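Long-range contacts in ESSB (Staphylococcus aureus, PDB 4ANN), which serves as a membrane component of the type VII secretion system, probably needed for secretion of EsxA and EsxB, and is represented here by its cytoplasmic segment: residues Thr99-Val104 / Arg123-Val128; Tyr46-Glu51 / Leu117-Thr122. All blocks are in the same frame, centred on the assembly; numbering follows the deposited sequence.

Contact 1: Thr99-Val104 / Arg123-Val128; sequences TRYTFV and RGLQNV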
# COMPACT_ATOMS: atom_id res chain seq x y z
N THR A 99 12.59 4.71 -6.86
CA THR A 99 12.92 5.88 -6.08
C THR A 99 13.62 5.44 -4.80
O THR A 99 13.85 4.24 -4.57
CB THR A 99 11.67 6.67 -5.66
OG1 THR A 99 10.89 6.00 -4.68
CG2 THR A 99 10.70 6.87 -6.81
N ARG A 100 13.93 6.45 -4.00
CA ARG A 100 14.55 6.35 -2.69
C ARG A 100 13.61 5.74 -1.66
O ARG A 100 14.07 5.14 -0.65
CB ARG A 100 15.05 7.74 -2.22
CG ARG A 100 16.42 8.16 -2.76
CD ARG A 100 16.79 9.56 -2.27
NE ARG A 100 18.00 9.62 -1.47
CZ ARG A 100 18.41 8.90 -0.44
NH1 ARG A 100 17.71 7.89 0.07
NH2 ARG A 100 19.57 9.15 0.14
N TYR A 101 12.34 5.88 -1.79
CA TYR A 101 11.24 5.62 -0.92
C TYR A 101 10.87 4.14 -0.88
O TYR A 101 11.08 3.38 -1.80
CB TYR A 101 9.99 6.40 -1.30
CG TYR A 101 10.11 7.90 -1.22
CD1 TYR A 101 10.33 8.57 -0.01
CD2 TYR A 101 10.01 8.66 -2.38
CE1 TYR A 101 10.43 9.93 0.05
CE2 TYR A 101 10.10 10.04 -2.31
CZ TYR A 101 10.33 10.67 -1.11
OH TYR A 101 10.41 12.03 -1.09
N THR A 102 10.24 3.75 0.22
CA THR A 102 9.62 2.46 0.45
C THR A 102 8.20 2.73 0.92
O THR A 102 7.85 3.83 1.36
CB THR A 102 10.36 1.61 1.48
OG1 THR A 102 10.27 2.32 2.74
CG2 THR A 102 11.84 1.37 1.12
N PHE A 103 7.37 1.66 0.82
CA PHE A 103 5.96 1.79 1.17
C PHE A 103 5.46 0.45 1.70
O PHE A 103 6.11 -0.59 1.54
CB PHE A 103 5.11 2.23 -0.03
CG PHE A 103 4.95 1.18 -1.13
CD1 PHE A 103 5.98 0.96 -2.03
CD2 PHE A 103 3.81 0.42 -1.25
CE1 PHE A 103 5.89 -0.04 -3.04
CE2 PHE A 103 3.68 -0.57 -2.24
CZ PHE A 103 4.74 -0.77 -3.13
N VAL A 104 4.28 0.46 2.29
CA VAL A 104 3.58 -0.69 2.79
C VAL A 104 2.30 -0.86 1.99
O VAL A 104 1.57 0.11 1.84
CB VAL A 104 3.23 -0.50 4.28
CG1 VAL A 104 2.38 -1.64 4.80
CG2 VAL A 104 4.51 -0.28 5.08
N ARG A 123 6.00 6.31 4.46
CA ARG A 123 7.16 6.22 3.60
C ARG A 123 8.42 5.86 4.40
O ARG A 123 8.68 6.48 5.41
CB ARG A 123 7.57 7.51 2.97
CG ARG A 123 6.51 8.39 2.56
CD ARG A 123 6.97 9.63 1.81
NE ARG A 123 5.95 10.56 1.58
CZ ARG A 123 6.08 11.72 0.97
NH1 ARG A 123 7.26 12.10 0.50
NH2 ARG A 123 5.04 12.52 0.82
N GLY A 124 9.16 4.89 3.92
CA GLY A 124 10.54 4.75 4.37
C GLY A 124 11.49 5.29 3.36
O GLY A 124 11.10 5.79 2.27
N LEU A 125 12.78 5.20 3.69
CA LEU A 125 13.86 5.62 2.81
C LEU A 125 14.90 4.55 2.82
O LEU A 125 15.35 4.19 3.91
CB LEU A 125 14.49 6.89 3.28
CG LEU A 125 13.69 8.14 3.12
CD1 LEU A 125 14.40 9.23 3.92
CD2 LEU A 125 13.56 8.50 1.62
N GLN A 126 15.26 4.12 1.62
CA GLN A 126 16.22 3.02 1.52
C GLN A 126 17.47 3.31 2.30
O GLN A 126 18.04 4.39 2.18
CB GLN A 126 16.55 2.78 0.04
CG GLN A 126 15.21 2.39 -0.63
CD GLN A 126 15.36 0.91 -0.97
OE1 GLN A 126 15.52 0.09 -0.06
NE2 GLN A 126 15.33 0.70 -2.28
N ASN A 127 17.86 2.34 3.13
CA ASN A 127 19.14 2.38 3.80
C ASN A 127 19.13 3.48 4.86
O ASN A 127 20.21 3.69 5.41
CB ASN A 127 20.33 2.65 2.86
CG ASN A 127 20.44 1.67 1.73
OD1 ASN A 127 20.67 1.98 0.55
ND2 ASN A 127 20.29 0.39 2.06
N VAL A 128 17.97 4.06 5.14
CA VAL A 128 17.92 5.20 6.05
C VAL A 128 16.90 5.08 7.17
O VAL A 128 17.24 5.32 8.31
CB VAL A 128 17.65 6.48 5.24
CG1 VAL A 128 17.40 7.62 6.18
CG2 VAL A 128 18.83 6.77 4.34
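The first torsions of Tyr101 (chi1 -63°) and Leu125 both carry CG opposite the carbonyl carbon and next to the backbone N, which lays the two side chains alongside each other, pointing the same way, on one face of the antiparallel pair 101-102/124-125. Their meeting point is Leu125 CD2, 3.6 Å from Tyr101 CD1. Arg123, extended from CG to NE, runs along the same ring, with its CD 3.9 Å from Tyr101 CE1. The guanidinium stands 87° to the ring plane and presents an edge to it; since Arg123 CZ is 5.2 Å from the centroid of the Tyr101 ring, any cation-pi attraction is weak at most. The polar ends are held by backbone carbonyls: Tyr101 OH bonds to Leu39 O, and Arg123 NH1 to Gln42 O.

Backbone evidence fixes the register. Tyr101 and Leu125 form a non-hydrogen-bonded pair, Thr102 and Gly124 a hydrogen-bonded one, with Thr102 N 3.0 Å from Gly124 O and Gly124 N 3.1 Å from Thr102 O. Beyond this pair, Gln126 N reaches Arg100 O at 2.8 Å in a nearly straight bond (174°). Thr99 OG1, itself bonded to Val96 O, accepts from Tyr101 N, which closes an ST turn just before the strand.

On the other face Thr102 OG1 sits 2.9 Å from Gly124 CA, a tight approach made where glycine bears no side chain; the hydroxyl's hydrogen bond is to Pro131 O.

Chemically, then, a very short two-stranded pairing in this EssB cytoplasmic segment carries on one face packing of an aromatic ring, an aliphatic branch and an arginine. The buried arginine and tyrosine ends settle on carbonyl oxygens of nearby loops, which probably stabilises the positive charge and limits rotation of both groups.

Contact 2: Tyr46-Glu51 / Leu117-Thr122; sequences YFIDAE and LPIAKT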
# COMPACT_ATOMS: atom_id res chain seq x y z
N TYR A 46 3.39 9.42 -5.69
CA TYR A 46 3.00 8.11 -5.21
C TYR A 46 2.63 8.09 -3.73
O TYR A 46 2.28 7.02 -3.26
CB TYR A 46 4.12 7.10 -5.44
CG TYR A 46 4.39 7.01 -6.93
CD1 TYR A 46 3.44 6.44 -7.79
CD2 TYR A 46 5.56 7.47 -7.48
CE1 TYR A 46 3.64 6.34 -9.14
CE2 TYR A 46 5.81 7.42 -8.86
CZ TYR A 46 4.82 6.84 -9.64
OH TYR A 46 5.03 6.77 -10.99
N PHE A 47 2.65 9.22 -3.04
CA PHE A 47 2.40 9.25 -1.62
C PHE A 47 1.45 10.38 -1.21
O PHE A 47 1.43 11.45 -1.82
CB PHE A 47 3.69 9.45 -0.80
CG PHE A 47 4.58 8.25 -0.85
CD1 PHE A 47 4.39 7.22 0.05
CD2 PHE A 47 5.60 8.14 -1.78
CE1 PHE A 47 5.21 6.11 0.02
CE2 PHE A 47 6.40 6.99 -1.80
CZ PHE A 47 6.22 5.98 -0.90
N ILE A 48 0.70 10.14 -0.17
CA ILE A 48 -0.05 11.17 0.57
C ILE A 48 0.93 12.25 0.95
O ILE A 48 2.05 11.97 1.41
CB ILE A 48 -0.69 10.50 1.86
CG1 ILE A 48 -1.68 9.39 1.46
CG2 ILE A 48 -1.24 11.49 2.82
CD1 ILE A 48 -2.90 9.92 0.82
N ASP A 49 0.53 13.50 0.82
CA ASP A 49 1.35 14.61 1.29
C ASP A 49 1.50 14.55 2.82
O ASP A 49 0.62 14.10 3.52
CB ASP A 49 0.74 15.93 0.91
CG ASP A 49 0.96 16.24 -0.58
OD1 ASP A 49 1.89 15.71 -1.23
OD2 ASP A 49 0.18 17.09 -1.10
N ALA A 50 2.66 14.99 3.28
CA ALA A 50 3.03 14.84 4.66
C ALA A 50 3.83 16.08 5.09
O ALA A 50 4.41 16.79 4.27
CB ALA A 50 3.86 13.62 4.91
N GLU A 51 3.86 16.26 6.39
CA GLU A 51 4.50 17.39 7.04
C GLU A 51 5.43 16.88 8.12
O GLU A 51 5.04 16.04 8.94
CB GLU A 51 3.36 18.27 7.58
CG GLU A 51 2.30 18.72 6.58
CD GLU A 51 1.08 17.89 6.31
OE1 GLU A 51 0.34 17.35 7.16
OE2 GLU A 51 0.72 17.74 5.10
N LEU A 117 -5.71 6.24 -9.40
CA LEU A 117 -4.31 5.83 -9.27
C LEU A 117 -3.96 5.73 -7.80
O LEU A 117 -4.41 6.48 -6.97
CB LEU A 117 -3.37 6.81 -9.96
CG LEU A 117 -3.55 6.93 -11.50
CD1 LEU A 117 -2.53 7.94 -12.01
CD2 LEU A 117 -3.38 5.60 -12.17
N PRO A 118 -3.11 4.70 -7.45
CA PRO A 118 -2.83 4.41 -6.04
C PRO A 118 -1.78 5.36 -5.48
O PRO A 118 -0.82 5.77 -6.12
CB PRO A 118 -2.28 3.01 -6.11
CG PRO A 118 -1.56 2.94 -7.44
CD PRO A 118 -2.50 3.72 -8.34
N ILE A 119 -1.98 5.61 -4.19
CA ILE A 119 -1.17 6.49 -3.37
C ILE A 119 -0.94 5.84 -2.01
O ILE A 119 -1.89 5.35 -1.36
CB ILE A 119 -1.94 7.83 -3.20
CG1 ILE A 119 -2.36 8.48 -4.53
CG2 ILE A 119 -1.18 8.80 -2.34
CD1 ILE A 119 -1.13 8.92 -5.32
N ALA A 120 0.32 5.79 -1.54
CA ALA A 120 0.59 5.17 -0.25
C ALA A 120 0.76 6.22 0.82
O ALA A 120 1.00 7.41 0.56
CB ALA A 120 1.84 4.30 -0.34
N LYS A 121 0.67 5.82 2.06
CA LYS A 121 0.77 6.72 3.22
C LYS A 121 2.16 6.73 3.84
O LYS A 121 2.94 7.66 3.65
CB LYS A 121 -0.35 6.38 4.21
CG LYS A 121 -0.41 7.37 5.35
CD LYS A 121 -1.48 6.95 6.35
CE LYS A 121 -1.06 5.78 7.18
NZ LYS A 121 -2.08 5.50 8.23
N THR A 122 2.51 5.71 4.61
CA THR A 122 3.80 5.65 5.27
C THR A 122 4.94 5.55 4.26
O THR A 122 4.85 4.75 3.33
CB THR A 122 3.83 4.43 6.20
OG1 THR A 122 2.72 4.57 7.13
CG2 THR A 122 5.09 4.41 7.04
O HOH W 1 3.50 10.26 3.05
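At the edge of the Phe47 ring, near its plane, lies Thr122 O, 3.6 Å from Phe47 CE1, while the carbonyl oxygens of Ala120 and Lys121 approach obliquely. The Ala120 methyl adds apolar packing, its CB 3.8 Å from Phe47 CE1. With CG set beside the backbone N (chi1 -69°), Phe47 keeps CD1 close to Ala120 O, at 3.4 Å.

Two backbone bonds frame this single beta bridge between Phe47 and Ala120. Ala120 N donates to Tyr46 O over 2.9 Å in a nearly straight bond (172°), and Ile48 N donates to Ala120 O over 2.8 Å. The bridge links edge strand 118-120 of the sheet 70-71/110-112/118-120 to the loop that leads into strand 50-54 of a separate antiparallel sheet, within a cytoplasmic segment whose family is grouped with the protein-kinase clan.

Ile48 crosses Ile119 obliquely, its CD1 3.8 Å from Ile119 CG2. Beyond the bridge the chains part, and a water spans the gap, donating to Ile48 O at 2.8 Å and to Lys121 O at 2.7 Å. Lys121 leaves its backbone pointing away from 46-51, and its NZ bonds to Leu19 O.

In the fold
Contacts 1 and 2 have centres 12 Å apart and touch directly. Their segments alternate along the chain, and 117-122 runs straight into 123-128, so strand 118-120 of contact 2 is followed closely by strand 124-125 of contact 1. Phe47 is the shared packing element: its CE2 lies 3.7 Å from Tyr101 CB, its CZ 3.5 Å from Thr102 O, and its ring meets that of Tyr101 with planes at about 60°. Arg123 supplies a polar tie, with a probable hydrogen bond of 3.1 Å from Arg123 NH2 to Ile48 O, the same carbonyl that the bridging water uses. The evidence supports continuous structural packing across the two contacts.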